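Local coordinates for protein putative amidohydrolase (Unidentified, PDB 3MKV) that acts as a binuclear zinc prolidase of the amidohydrolase superfamily, probably cleaving dipeptides that end in proline, at residues A[133-139]-A[166-172]; A[68-72]-A[89-94]; A[267-273]-A[314-320]. All coordinates share one frame; numbering follows the deposited sequence.

Interaction 1 of 3, residues A[133-139]-A[166-172]; sequences GRALSQT and ALGRVAD
The guanidinium groups of Arg134 and Arg169 are stacked flat on one another, centres 4.3 Å apart and planes at 14°, although the two side chains cross at about a right angle. Arg169 CD lies over the middle of the Arg134 group, and Arg134 NH2 comes to 3.5 Å from Arg169 NH1. Both chains bend at chi3. Arg169 starts with CG between its backbone N and carbonyl carbon (chi1 62°), which carries its aliphatic part past Leu136, whose CD1 runs alongside at 4.0 Å from Arg169 CD. Glu184 and Glu183 of helix 174-187 make salt bridges to NH1 and NH2 of Arg169, and probably ease the approach of the two like charges.

Beneath these side chains, strands 135-137 and 168-170 form a small two-stranded parallel sheet within the long excursion that follows strand 128-131 of the amidohydrolase barrel. Ala135 N donates to Leu167 O at 2.8 Å; the ladder continues through Arg169 N to Ala135 O, Ser137 N to Arg169 O and Ala171 N to Ser137 O. Opposite Ala135 stands Gly168, and their CA atoms approach to 4.0 Å.

Past the last rung, the carboxylate of Asp172 grips Thr139 twice. Thr139 N reaches the syn lone pair of Asp172 OD1 at 2.9 Å in a nearly straight bond (171°). Thr139 OG1, turned to lie beside its own backbone N, donates to Asp172 OD2 at 2.6 Å. Asp172 OD1 also forms a salt bridge with Arg182 of the second subunit.

Interaction 2 of 3, residues A[68-72]-A[89-94]; sequences VVAIE and RAVPIM
Val68 and Ile71 supply most of the apolar surface that the loop 68-72 lays against helix residues 89-94. Val68 CG1 fits between two side chains of the helix, 3.6 Å from Met94 CG and 3.8 Å from Ala90 CB; the valine and methionine side chains meet at about a right angle. Ile93, next to Met94 in sequence, ends in CD1, which touches Ile71 CG2 at 3.9 Å and also rests against the carbonyl oxygen of Val68.

A mixed contact follows. With CG1 of Ile71 between the backbone N and the carbonyl carbon (chi1 61°), CD1 is carried over one face of the Arg89 guanidinium, toward its rim and 3.6 Å from NE.

The charged contact is a salt bridge between Arg89 NH1 and Glu72 OE1, 2.9 Å long but bent (136° at the hydrogen). The donor uses the anti lone pair of OE1, and the oxygen lies 28° out of the guanidinium plane, so this is not a flat two-pronged pairing. Glu72 OE1 is held more strongly by a salt bridge to Arg77 of helix 75-78, while Leu123 of the third subunit packs on Arg89.

The loop, turning through an inverse gamma turn at Ala70, directly follows the zinc ligands His65 and His67; its packing on helix 83-99 is part of the beta-alpha-beta crossover from strand 56-63 to the parallel strand 102-107 of the amidohydrolase barrel.

Interaction 3 of 3, residues A[267-273]-A[314-320]; sequences AEHGAYV and MKRAGVK. With SO4 (sulfate ion), chain L.
Lys320 lies across Tyr272 where two neighbouring helix-to-strand turns of the amidohydrolase (TIM-type) barrel meet. Its NZ stands over one face of the ring, 3.8 Å from the centroid and 31° off the ring normal, a cation-pi contact. NZ also donates to Gly270 O at 3.1 Å, from 46° above the carbonyl plane. The ammonium is thus shared between a pi face and a backbone oxygen, although the path of the lysine chain over the ring is doubtful in detail, because CE is modelled too close to it.

Beside this pair, Val273 N donates to Lys320 O at 3.1 Å, which sets the start of strand 272-274 against the chain leaving helix 307-317. Val273 turns inward: CG1, anti to the backbone N, touches Met314 SD at 3.6 Å, and CG2 meets Val319 CG1 at 3.8 Å. Val266 of helix 260-269 packs on both valines, and Ile252 of strand 251-254 adds to the cluster round Val273. Nearer the surface, Ala267 CB faces the carbonyl oxygen of Ala317.

Both turns are set by Schellman motifs, in which Gly270 ends helix 260-269 and Gly318 ends helix 307-317, each with positive phi. At the outer end of the tyrosine a sulfate ion, probably from the crystallisation liquor, has O1 2.8 Å from Tyr272 OH and is also bound by Arg250; the hydroxyl has a weak hydrogen bond with Glu361 besides. On the backbone, one water joins the two segments, donating to Ala271 O at 2.7 Å and accepting from Lys320 N at 2.8 Å.

In the fold
Interactions 1 and 2 touch near the zinc site. Their centres are 20 Å apart, yet Leu167 of interaction 1 reaches the loop of interaction 2, its CD2 3.5 Å from Val69 CG2. The Leu167 side chain is about 6 Å from a zinc ion and that of Ala70 about 8 Å, so this junction lies close to the metals. Interaction 3 stands apart: its nearest atoms are about 16 Å from interaction 1 and about 18 Å from interaction 2, from which it is separated by the centre of the chain. Even so, the Val273 side chain comes within about 11 Å of a zinc ion.

Interaction 1 of 3, residues A[133-139]-A[166-172]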
ATOM      1  N   GLY A 133      10.063  -3.599 -27.185  1.00 49.86           N
ATOM      2  CA  GLY A 133       9.889  -3.781 -25.752  1.00 49.22           C
ATOM      3  C   GLY A 133       8.753  -4.771 -25.516  1.00 49.75           C
ATOM      4  O   GLY A 133       8.641  -5.786 -26.207  1.00 53.02           O
ATOM      5  N   ARG A 134       7.895  -4.480 -24.545  1.00 46.88           N
ATOM      6  CA  ARG A 134       6.737  -5.330 -24.304  1.00 46.60           C
ATOM      7  C   ARG A 134       5.516  -4.859 -25.093  1.00 45.58           C
ATOM      8  O   ARG A 134       5.224  -3.669 -25.151  1.00 44.35           O
ATOM      9  CB  ARG A 134       6.410  -5.374 -22.816  1.00 45.10           C
ATOM     10  CG  ARG A 134       7.356  -6.245 -22.025  1.00 42.98           C
ATOM     11  CD  ARG A 134       7.113  -6.062 -20.538  1.00 45.95           C
ATOM     12  NE  ARG A 134       7.600  -4.774 -20.042  1.00 45.45           N
ATOM     13  CZ  ARG A 134       7.181  -4.215 -18.910  1.00 44.65           C
ATOM     14  NH1 ARG A 134       6.260  -4.820 -18.180  1.00 41.26           N
ATOM     15  NH2 ARG A 134       7.674  -3.053 -18.509  1.00 48.64           N
ATOM     16  N   ALA A 135       4.816  -5.807 -25.701  1.00 45.75           N
ATOM     17  CA  ALA A 135       3.573  -5.520 -26.395  1.00 45.94           C
ATOM     18  C   ALA A 135       2.538  -4.985 -25.414  1.00 42.04           C
ATOM     19  O   ALA A 135       2.387  -5.518 -24.314  1.00 41.93           O
ATOM     20  CB  ALA A 135       3.056  -6.777 -27.054  1.00 47.23           C
ATOM     21  N   LEU A 136       1.820  -3.941 -25.810  1.00 39.19           N
ATOM     22  CA  LEU A 136       0.715  -3.440 -24.988  1.00 39.63           C
ATOM     23  C   LEU A 136      -0.578  -4.216 -25.245  1.00 42.45           C
ATOM     24  O   LEU A 136      -1.022  -4.368 -26.374  1.00 40.42           O
ATOM     25  CB  LEU A 136       0.496  -1.946 -25.209  1.00 38.08           C
ATOM     26  CG  LEU A 136       1.257  -0.992 -24.275  1.00 52.07           C
ATOM     27  CD1 LEU A 136       2.755  -1.249 -24.271  1.00 54.34           C
ATOM     28  CD2 LEU A 136       0.975   0.445 -24.658  1.00 51.00           C
ATOM     29  N   SER A 137      -1.177  -4.719 -24.180  1.00 52.01           N
ATOM     30  CA  SER A 137      -2.434  -5.436 -24.284  1.00 51.79           C
ATOM     31  C   SER A 137      -3.392  -4.913 -23.224  1.00 54.27           C
ATOM     32  O   SER A 137      -2.964  -4.410 -22.175  1.00 54.88           O
ATOM     33  CB  SER A 137      -2.204  -6.933 -24.084  1.00 50.67           C
ATOM     34  OG  SER A 137      -3.434  -7.626 -24.008  1.00 53.04           O
ATOM     35  N   GLN A 138      -4.686  -5.024 -23.505  1.00 51.83           N
ATOM     36  CA  GLN A 138      -5.707  -4.699 -22.525  1.00 45.74           C
ATOM     37  C   GLN A 138      -5.897  -5.941 -21.668  1.00 46.90           C
ATOM     38  O   GLN A 138      -5.391  -7.019 -21.993  1.00 48.95           O
ATOM     39  CB  GLN A 138      -7.029  -4.363 -23.222  1.00 41.90           C
ATOM     40  CG  GLN A 138      -7.599  -5.560 -23.977  1.00 40.76           C
ATOM     41  CD  GLN A 138      -9.030  -5.370 -24.434  1.00 48.96           C
ATOM     42  OE1 GLN A 138      -9.323  -4.557 -25.316  1.00 50.69           O
ATOM     43  NE2 GLN A 138      -9.932  -6.140 -23.847  1.00 43.42           N
ATOM     44  N   THR A 139      -6.642  -5.792 -20.582  1.00 45.02           N
ATOM     45  CA  THR A 139      -6.996  -6.917 -19.740  1.00 46.50           C
ATOM     46  C   THR A 139      -7.774  -7.973 -20.532  1.00 49.97           C
ATOM     47  O   THR A 139      -8.771  -7.666 -21.201  1.00 52.02           O
ATOM     48  CB  THR A 139      -7.839  -6.435 -18.574  1.00 48.27           C
ATOM     49  OG1 THR A 139      -7.027  -5.632 -17.713  1.00 51.37           O
ATOM     50  CG2 THR A 139      -8.423  -7.606 -17.807  1.00 50.35           C
ATOM     51  N   ALA A 166       8.764 -12.031 -20.669  1.00 45.17           N
ATOM     52  CA  ALA A 166       7.469 -11.389 -20.937  1.00 44.27           C
ATOM     53  C   ALA A 166       7.438 -10.723 -22.305  1.00 42.73           C
ATOM     54  O   ALA A 166       8.198  -9.787 -22.568  1.00 42.13           O
ATOM     55  CB  ALA A 166       7.125 -10.378 -19.846  1.00 43.44           C
ATOM     56  N   LEU A 167       6.564 -11.216 -23.176  1.00 43.42           N
ATOM     57  CA  LEU A 167       6.368 -10.623 -24.502  1.00 48.50           C
ATOM     58  C   LEU A 167       5.490  -9.351 -24.457  1.00 47.01           C
ATOM     59  O   LEU A 167       5.595  -8.472 -25.324  1.00 42.27           O
ATOM     60  CB  LEU A 167       5.715 -11.628 -25.459  1.00 46.23           C
ATOM     61  CG  LEU A 167       6.328 -12.983 -25.841  1.00 51.18           C
ATOM     62  CD1 LEU A 167       5.683 -13.437 -27.161  1.00 49.90           C
ATOM     63  CD2 LEU A 167       7.846 -12.981 -25.968  1.00 44.00           C
ATOM     64  N   GLY A 168       4.618  -9.265 -23.457  1.00 44.74           N
ATOM     65  CA  GLY A 168       3.768  -8.098 -23.306  1.00 46.43           C
ATOM     66  C   GLY A 168       3.557  -7.619 -21.884  1.00 44.26           C
ATOM     67  O   GLY A 168       4.185  -8.100 -20.954  1.00 48.07           O
ATOM     68  N   ARG A 169       2.659  -6.650 -21.735  1.00 45.90           N
ATOM     69  CA  ARG A 169       2.298  -6.095 -20.441  1.00 44.55           C
ATOM     70  C   ARG A 169       0.868  -5.614 -20.553  1.00 43.83           C
ATOM     71  O   ARG A 169       0.462  -5.147 -21.609  1.00 45.97           O
ATOM     72  CB  ARG A 169       3.191  -4.911 -20.099  1.00 45.32           C
ATOM     73  CG  ARG A 169       3.063  -3.753 -21.087  1.00 51.56           C
ATOM     74  CD  ARG A 169       4.019  -2.622 -20.737  1.00 48.98           C
ATOM     75  NE  ARG A 169       3.644  -1.954 -19.500  1.00 38.49           N
ATOM     76  CZ  ARG A 169       4.331  -0.950 -18.955  1.00 47.48           C
ATOM     77  NH1 ARG A 169       5.437  -0.503 -19.531  1.00 44.32           N
ATOM     78  NH2 ARG A 169       3.916  -0.394 -17.826  1.00 41.64           N
ATOM     79  N   VAL A 170       0.112  -5.715 -19.462  1.00 46.45           N
ATOM     80  CA  VAL A 170      -1.273  -5.264 -19.447  1.00 46.46           C
ATOM     81  C   VAL A 170      -1.394  -3.796 -19.081  1.00 48.89           C
ATOM     82  O   VAL A 170      -0.662  -3.290 -18.231  1.00 51.47           O
ATOM     83  CB  VAL A 170      -2.135  -6.087 -18.477  1.00 50.40           C
ATOM     84  CG1 VAL A 170      -3.561  -5.511 -18.411  1.00 38.30           C
ATOM     85  CG2 VAL A 170      -2.147  -7.546 -18.908  1.00 48.52           C
ATOM     86  N   ALA A 171      -2.328  -3.118 -19.733  1.00 50.26           N
ATOM     87  CA  ALA A 171      -2.553  -1.701 -19.506  1.00 53.00           C
ATOM     88  C   ALA A 171      -3.939  -1.323 -20.046  1.00 53.44           C
ATOM     89  O   ALA A 171      -4.303  -1.708 -21.161  1.00 51.24           O
ATOM     90  CB  ALA A 171      -1.449  -0.864 -20.184  1.00 48.57           C
ATOM     91  N   ASP A 172      -4.707  -0.580 -19.251  1.00 50.97           N
ATOM     92  CA  ASP A 172      -6.059  -0.189 -19.640  1.00 49.19           C
ATOM     93  C   ASP A 172      -6.270   1.274 -19.344  1.00 50.54           C
ATOM     94  O   ASP A 172      -5.877   1.777 -18.291  1.00 49.25           O
ATOM     95  CB  ASP A 172      -7.104  -1.002 -18.878  1.00 46.98           C
ATOM     96  CG  ASP A 172      -6.950  -2.494 -19.084  1.00 52.15           C
ATOM     97  OD1 ASP A 172      -7.454  -3.033 -20.099  1.00 58.19           O
ATOM     98  OD2 ASP A 172      -6.337  -3.136 -18.214  1.00 52.37           O
TER

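Interaction 2 of 3, residues A[68-72]-A[89-94]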
ATOM      1  N   VAL A  68      12.343 -12.874 -30.143  1.00 50.32           N
ATOM      2  CA  VAL A  68      13.588 -13.525 -29.800  1.00 52.95           C
ATOM      3  C   VAL A  68      13.480 -14.313 -28.498  1.00 50.53           C
ATOM      4  O   VAL A  68      14.132 -15.345 -28.340  1.00 48.10           O
ATOM      5  CB  VAL A  68      14.766 -12.529 -29.785  1.00 57.47           C
ATOM      6  CG1 VAL A  68      15.899 -13.054 -28.921  1.00 61.43           C
ATOM      7  CG2 VAL A  68      15.239 -12.266 -31.217  1.00 51.10           C
ATOM      8  N   VAL A  69      12.645 -13.854 -27.569  1.00 50.75           N
ATOM      9  CA  VAL A  69      12.560 -14.546 -26.285  1.00 50.46           C
ATOM     10  C   VAL A  69      11.409 -15.521 -26.211  1.00 49.74           C
ATOM     11  O   VAL A  69      11.121 -16.049 -25.143  1.00 50.65           O
ATOM     12  CB  VAL A  69      12.514 -13.587 -25.062  1.00 49.43           C
ATOM     13  CG1 VAL A  69      13.541 -12.476 -25.231  1.00 50.04           C
ATOM     14  CG2 VAL A  69      11.110 -13.035 -24.842  1.00 38.67           C
ATOM     15  N   ALA A  70      10.751 -15.759 -27.344  1.00 54.19           N
ATOM     16  CA  ALA A  70       9.731 -16.803 -27.416  1.00 52.37           C
ATOM     17  C   ALA A  70      10.434 -18.138 -27.539  1.00 53.97           C
ATOM     18  O   ALA A  70      10.420 -18.762 -28.599  1.00 55.19           O
ATOM     19  CB  ALA A  70       8.819 -16.578 -28.588  1.00 51.96           C
ATOM     20  N   ILE A  71      11.053 -18.562 -26.439  1.00 54.66           N
ATOM     21  CA  ILE A  71      11.921 -19.736 -26.426  1.00 53.23           C
ATOM     22  C   ILE A  71      11.140 -21.042 -26.343  1.00 54.04           C
ATOM     23  O   ILE A  71      11.720 -22.124 -26.473  1.00 53.74           O
ATOM     24  CB  ILE A  71      12.945 -19.686 -25.265  1.00 52.70           C
ATOM     25  CG1 ILE A  71      12.232 -19.661 -23.908  1.00 51.29           C
ATOM     26  CG2 ILE A  71      13.869 -18.483 -25.396  1.00 43.03           C
ATOM     27  CD1 ILE A  71      13.179 -19.890 -22.727  1.00 53.33           C
ATOM     28  N   GLU A  72       9.831 -20.942 -26.114  1.00 51.49           N
ATOM     29  CA  GLU A  72       8.950 -22.099 -26.264  1.00 58.63           C
ATOM     30  C   GLU A  72       7.532 -21.724 -26.678  1.00 57.77           C
ATOM     31  O   GLU A  72       7.179 -20.546 -26.700  1.00 54.97           O
ATOM     32  CB  GLU A  72       8.946 -23.008 -25.023  1.00 59.20           C
ATOM     33  CG  GLU A  72       9.553 -22.427 -23.755  1.00 69.69           C
ATOM     34  CD  GLU A  72       9.365 -23.353 -22.555  1.00 75.43           C
ATOM     35  OE1 GLU A  72      10.344 -23.597 -21.805  1.00 77.48           O
ATOM     36  OE2 GLU A  72       8.229 -23.850 -22.370  1.00 90.94           O
ATOM     37  N   ARG A  89      18.886 -18.849 -23.257  1.00 47.35           N
ATOM     38  CA  ARG A  89      18.188 -19.627 -24.294  1.00 52.07           C
ATOM     39  C   ARG A  89      17.847 -18.831 -25.554  1.00 51.97           C
ATOM     40  O   ARG A  89      17.515 -19.419 -26.578  1.00 54.86           O
ATOM     41  CB  ARG A  89      16.934 -20.302 -23.742  1.00 48.35           C
ATOM     42  CG  ARG A  89      17.227 -21.488 -22.838  1.00 42.58           C
ATOM     43  CD  ARG A  89      16.277 -22.626 -23.157  1.00 59.60           C
ATOM     44  NE  ARG A  89      15.231 -22.771 -22.150  1.00 72.93           N
ATOM     45  CZ  ARG A  89      14.103 -23.453 -22.339  1.00 71.83           C
ATOM     46  NH1 ARG A  89      13.205 -23.545 -21.361  1.00 58.42           N
ATOM     47  NH2 ARG A  89      13.868 -24.031 -23.512  1.00 60.63           N
ATOM     48  N   ALA A  90      17.942 -17.506 -25.474  1.00 50.88           N
ATOM     49  CA  ALA A  90      17.703 -16.619 -26.618  1.00 50.90           C
ATOM     50  C   ALA A  90      18.921 -16.466 -27.529  1.00 53.38           C
ATOM     51  O   ALA A  90      18.785 -16.185 -28.723  1.00 57.21           O
ATOM     52  CB  ALA A  90      17.235 -15.239 -26.138  1.00 52.92           C
ATOM     53  N   VAL A  91      20.110 -16.646 -26.966  1.00 53.09           N
ATOM     54  CA  VAL A  91      21.356 -16.502 -27.726  1.00 54.24           C
ATOM     55  C   VAL A  91      21.475 -17.398 -28.984  1.00 52.80           C
ATOM     56  O   VAL A  91      21.745 -16.912 -30.086  1.00 45.75           O
ATOM     57  CB  VAL A  91      22.576 -16.703 -26.805  1.00 59.75           C
ATOM     58  CG1 VAL A  91      23.859 -16.795 -27.629  1.00 51.41           C
ATOM     59  CG2 VAL A  91      22.654 -15.564 -25.744  1.00 47.55           C
ATOM     60  N   PRO A  92      21.298 -18.714 -28.818  1.00 51.68           N
ATOM     61  CA  PRO A  92      21.295 -19.594 -29.980  1.00 52.87           C
ATOM     62  C   PRO A  92      20.226 -19.191 -30.999  1.00 53.19           C
ATOM     63  O   PRO A  92      20.452 -19.282 -32.207  1.00 57.85           O
ATOM     64  CB  PRO A  92      20.985 -20.973 -29.383  1.00 53.85           C
ATOM     65  CG  PRO A  92      20.440 -20.700 -28.008  1.00 54.58           C
ATOM     66  CD  PRO A  92      21.109 -19.450 -27.559  1.00 52.03           C
ATOM     67  N   ILE A  93      19.075 -18.740 -30.514  1.00 49.43           N
ATOM     68  CA  ILE A  93      17.995 -18.292 -31.395  1.00 54.08           C
ATOM     69  C   ILE A  93      18.402 -17.118 -32.283  1.00 50.44           C
ATOM     70  O   ILE A  93      18.179 -17.138 -33.487  1.00 53.13           O
ATOM     71  CB  ILE A  93      16.718 -17.934 -30.601  1.00 54.23           C
ATOM     72  CG1 ILE A  93      16.147 -19.192 -29.935  1.00 53.86           C
ATOM     73  CG2 ILE A  93      15.687 -17.295 -31.518  1.00 52.61           C
ATOM     74  CD1 ILE A  93      14.874 -18.970 -29.166  1.00 51.85           C
ATOM     75  N   MET A  94      19.017 -16.104 -31.691  1.00 53.50           N
ATOM     76  CA  MET A  94      19.466 -14.951 -32.462  1.00 54.85           C
ATOM     77  C   MET A  94      20.547 -15.329 -33.479  1.00 59.25           C
ATOM     78  O   MET A  94      20.601 -14.781 -34.588  1.00 58.45           O
ATOM     79  CB  MET A  94      19.973 -13.844 -31.536  1.00 55.61           C
ATOM     80  CG  MET A  94      18.879 -12.965 -30.931  1.00 54.85           C
ATOM     81  SD  MET A  94      19.566 -11.629 -29.925  1.00 54.07           S
ATOM     82  CE  MET A  94      20.390 -12.566 -28.636  1.00 50.70           C
TER

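Interaction 3 of 3, residues A[267-273]-A[314-320]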
ATOM      1  N   ALA A 267      -4.275   0.251 -48.178  1.00 57.66           N
ATOM      2  CA  ALA A 267      -3.538   0.802 -49.318  1.00 59.87           C
ATOM      3  C   ALA A 267      -3.670   2.310 -49.374  1.00 61.65           C
ATOM      4  O   ALA A 267      -2.694   3.025 -49.576  1.00 65.46           O
ATOM      5  CB  ALA A 267      -4.042   0.197 -50.608  1.00 56.69           C
ATOM      6  N   GLU A 268      -4.896   2.783 -49.196  1.00 65.96           N
ATOM      7  CA  GLU A 268      -5.214   4.193 -49.326  1.00 68.32           C
ATOM      8  C   GLU A 268      -4.614   5.020 -48.205  1.00 67.06           C
ATOM      9  O   GLU A 268      -4.323   6.194 -48.390  1.00 66.30           O
ATOM     10  CB  GLU A 268      -6.725   4.384 -49.346  1.00 70.17           C
ATOM     11  CG  GLU A 268      -7.151   5.833 -49.301  1.00 80.74           C
ATOM     12  CD  GLU A 268      -8.463   6.024 -48.568  1.00 85.93           C
ATOM     13  OE1 GLU A 268      -9.228   5.036 -48.458  1.00 83.19           O
ATOM     14  OE2 GLU A 268      -8.720   7.158 -48.099  1.00 84.27           O
ATOM     15  N   HIS A 269      -4.448   4.412 -47.036  1.00 69.22           N
ATOM     16  CA  HIS A 269      -3.878   5.112 -45.888  1.00 65.83           C
ATOM     17  C   HIS A 269      -2.359   5.105 -45.906  1.00 64.39           C
ATOM     18  O   HIS A 269      -1.726   5.841 -45.164  1.00 63.35           O
ATOM     19  CB  HIS A 269      -4.363   4.485 -44.586  1.00 70.69           C
ATOM     20  CG  HIS A 269      -5.622   5.090 -44.054  1.00 69.64           C
ATOM     21  ND1 HIS A 269      -6.867   4.768 -44.549  1.00 71.84           N
ATOM     22  CD2 HIS A 269      -5.827   5.989 -43.064  1.00 71.28           C
ATOM     23  CE1 HIS A 269      -7.786   5.447 -43.887  1.00 75.32           C
ATOM     24  NE2 HIS A 269      -7.182   6.193 -42.978  1.00 69.99           N
ATOM     25  N   GLY A 270      -1.774   4.261 -46.748  1.00 64.20           N
ATOM     26  CA  GLY A 270      -0.326   4.184 -46.840  1.00 58.78           C
ATOM     27  C   GLY A 270       0.246   3.279 -45.771  1.00 64.22           C
ATOM     28  O   GLY A 270       1.457   3.275 -45.526  1.00 67.91           O
ATOM     29  N   ALA A 271      -0.629   2.505 -45.135  1.00 59.18           N
ATOM     30  CA  ALA A 271      -0.220   1.565 -44.099  1.00 57.93           C
ATOM     31  C   ALA A 271       0.393   0.298 -44.708  1.00 56.37           C
ATOM     32  O   ALA A 271       0.169  -0.008 -45.873  1.00 52.94           O
ATOM     33  CB  ALA A 271      -1.414   1.214 -43.201  1.00 52.60           C
ATOM     34  N   TYR A 272       1.154  -0.443 -43.905  1.00 58.18           N
ATOM     35  CA  TYR A 272       1.735  -1.709 -44.345  1.00 53.38           C
ATOM     36  C   TYR A 272       1.142  -2.888 -43.605  1.00 51.89           C
ATOM     37  O   TYR A 272       0.746  -2.768 -42.439  1.00 53.82           O
ATOM     38  CB  TYR A 272       3.236  -1.743 -44.103  1.00 53.16           C
ATOM     39  CG  TYR A 272       4.017  -0.559 -44.620  1.00 47.47           C
ATOM     40  CD1 TYR A 272       4.821  -0.677 -45.741  1.00 45.99           C
ATOM     41  CD2 TYR A 272       3.989   0.656 -43.955  1.00 43.55           C
ATOM     42  CE1 TYR A 272       5.561   0.399 -46.206  1.00 40.33           C
ATOM     43  CE2 TYR A 272       4.721   1.733 -44.407  1.00 45.18           C
ATOM     44  CZ  TYR A 272       5.503   1.601 -45.540  1.00 53.06           C
ATOM     45  OH  TYR A 272       6.236   2.672 -46.008  1.00 58.00           O
ATOM     46  N   VAL A 273       1.096  -4.032 -44.280  1.00 46.62           N
ATOM     47  CA  VAL A 273       0.755  -5.287 -43.614  1.00 47.54           C
ATOM     48  C   VAL A 273       1.935  -6.254 -43.598  1.00 46.21           C
ATOM     49  O   VAL A 273       2.738  -6.295 -44.527  1.00 49.46           O
ATOM     50  CB  VAL A 273      -0.487  -5.984 -44.233  1.00 45.79           C
ATOM     51  CG1 VAL A 273      -0.832  -7.223 -43.429  1.00 40.00           C
ATOM     52  CG2 VAL A 273      -1.677  -5.030 -44.246  1.00 43.27           C
ATOM     53  N   MET A 314      -4.491  -8.852 -50.867  1.00 59.01           N
ATOM     54  CA  MET A 314      -3.694  -7.661 -50.558  1.00 56.95           C
ATOM     55  C   MET A 314      -2.931  -7.162 -51.768  1.00 57.14           C
ATOM     56  O   MET A 314      -2.754  -5.955 -51.946  1.00 60.21           O
ATOM     57  CB  MET A 314      -2.745  -7.913 -49.378  1.00 60.04           C
ATOM     58  CG  MET A 314      -3.419  -7.804 -48.008  1.00 55.15           C
ATOM     59  SD  MET A 314      -2.344  -8.188 -46.606  1.00 54.46           S
ATOM     60  CE  MET A 314      -2.222  -9.970 -46.690  1.00 57.18           C
ATOM     61  N   LYS A 315      -2.473  -8.093 -52.600  1.00 59.27           N
ATOM     62  CA  LYS A 315      -1.770  -7.728 -53.827  1.00 62.66           C
ATOM     63  C   LYS A 315      -2.717  -6.998 -54.779  1.00 63.86           C
ATOM     64  O   LYS A 315      -2.420  -5.908 -55.268  1.00 63.49           O
ATOM     65  CB  LYS A 315      -1.210  -8.974 -54.510  1.00 57.61           C
ATOM     66  CG  LYS A 315      -0.534  -8.684 -55.832  1.00 59.11           C
ATOM     67  CD  LYS A 315      -0.027  -9.959 -56.474  1.00 71.94           C
ATOM     68  CE  LYS A 315       0.687  -9.680 -57.799  1.00 76.78           C
ATOM     69  NZ  LYS A 315       1.351 -10.911 -58.343  1.00 77.32           N
ATOM     70  N   ARG A 316      -3.864  -7.618 -55.024  1.00 67.13           N
ATOM     71  CA  ARG A 316      -4.909  -7.031 -55.839  1.00 69.07           C
ATOM     72  C   ARG A 316      -5.181  -5.600 -55.392  1.00 68.78           C
ATOM     73  O   ARG A 316      -5.442  -4.717 -56.210  1.00 69.39           O
ATOM     74  CB  ARG A 316      -6.177  -7.878 -55.712  1.00 70.45           C
ATOM     75  CG  ARG A 316      -7.278  -7.568 -56.716  1.00 77.08           C
ATOM     76  CD  ARG A 316      -8.481  -8.460 -56.439  1.00 84.24           C
ATOM     77  NE  ARG A 316      -8.109  -9.873 -56.499  1.00 88.48           N
ATOM     78  CZ  ARG A 316      -8.533 -10.804 -55.647  1.00 86.68           C
ATOM     79  NH1 ARG A 316      -9.343 -10.481 -54.645  1.00 75.49           N
ATOM     80  NH2 ARG A 316      -8.133 -12.060 -55.792  1.00 88.46           N
ATOM     81  N   ALA A 317      -5.116  -5.372 -54.086  1.00 69.08           N
ATOM     82  CA  ALA A 317      -5.384  -4.053 -53.526  1.00 64.89           C
ATOM     83  C   ALA A 317      -4.188  -3.100 -53.618  1.00 65.48           C
ATOM     84  O   ALA A 317      -4.331  -1.885 -53.436  1.00 61.16           O
ATOM     85  CB  ALA A 317      -5.844  -4.186 -52.090  1.00 66.00           C
ATOM     86  N   GLY A 318      -3.010  -3.649 -53.897  1.00 65.23           N
ATOM     87  CA  GLY A 318      -1.799  -2.837 -53.953  1.00 63.88           C
ATOM     88  C   GLY A 318      -1.291  -2.499 -52.562  1.00 65.12           C
ATOM     89  O   GLY A 318      -0.685  -1.444 -52.335  1.00 59.77           O
ATOM     90  N   VAL A 319      -1.544  -3.401 -51.620  1.00 63.37           N
ATOM     91  CA  VAL A 319      -1.034  -3.238 -50.262  1.00 58.15           C
ATOM     92  C   VAL A 319       0.464  -3.519 -50.179  1.00 55.91           C
ATOM     93  O   VAL A 319       0.937  -4.596 -50.557  1.00 53.73           O
ATOM     94  CB  VAL A 319      -1.781  -4.148 -49.272  1.00 58.50           C
ATOM     95  CG1 VAL A 319      -1.098  -4.132 -47.909  1.00 61.40           C
ATOM     96  CG2 VAL A 319      -3.230  -3.710 -49.149  1.00 52.19           C
ATOM     97  N   LYS A 320       1.209  -2.529 -49.701  1.00 54.22           N
ATOM     98  CA  LYS A 320       2.610  -2.715 -49.355  1.00 44.72           C
ATOM     99  C   LYS A 320       2.754  -3.796 -48.270  1.00 49.70           C
ATOM    100  O   LYS A 320       2.325  -3.610 -47.121  1.00 45.53           O
ATOM    101  CB  LYS A 320       3.201  -1.377 -48.887  1.00 51.60           C
ATOM    102  CG  LYS A 320       3.449  -0.388 -50.024  1.00 48.05           C
ATOM    103  CD  LYS A 320       3.125   1.051 -49.653  1.00 55.95           C
ATOM    104  CE  LYS A 320       3.997   1.577 -48.519  1.00 63.74           C
ATOM    105  NZ  LYS A 320       3.393   2.782 -47.862  1.00 59.52           N
TER
HETATM  106  S   SO4 L 428       5.838   5.794 -44.692  0.50 47.14           S
HETATM  107  O1  SO4 L 428       6.804   4.783 -44.274  0.50 44.19           O
HETATM  108  O2  SO4 L 428       6.532   6.911 -45.305  0.50 40.93           O
HETATM  109  O3  SO4 L 428       4.916   5.197 -45.649  0.50 46.10           O
HETATM  110  O4  SO4 L 428       5.103   6.290 -43.529  0.50 46.76           O
HETATM  111  O   HOH W   1      -0.451  -0.696 -48.456  1.00 56.68           O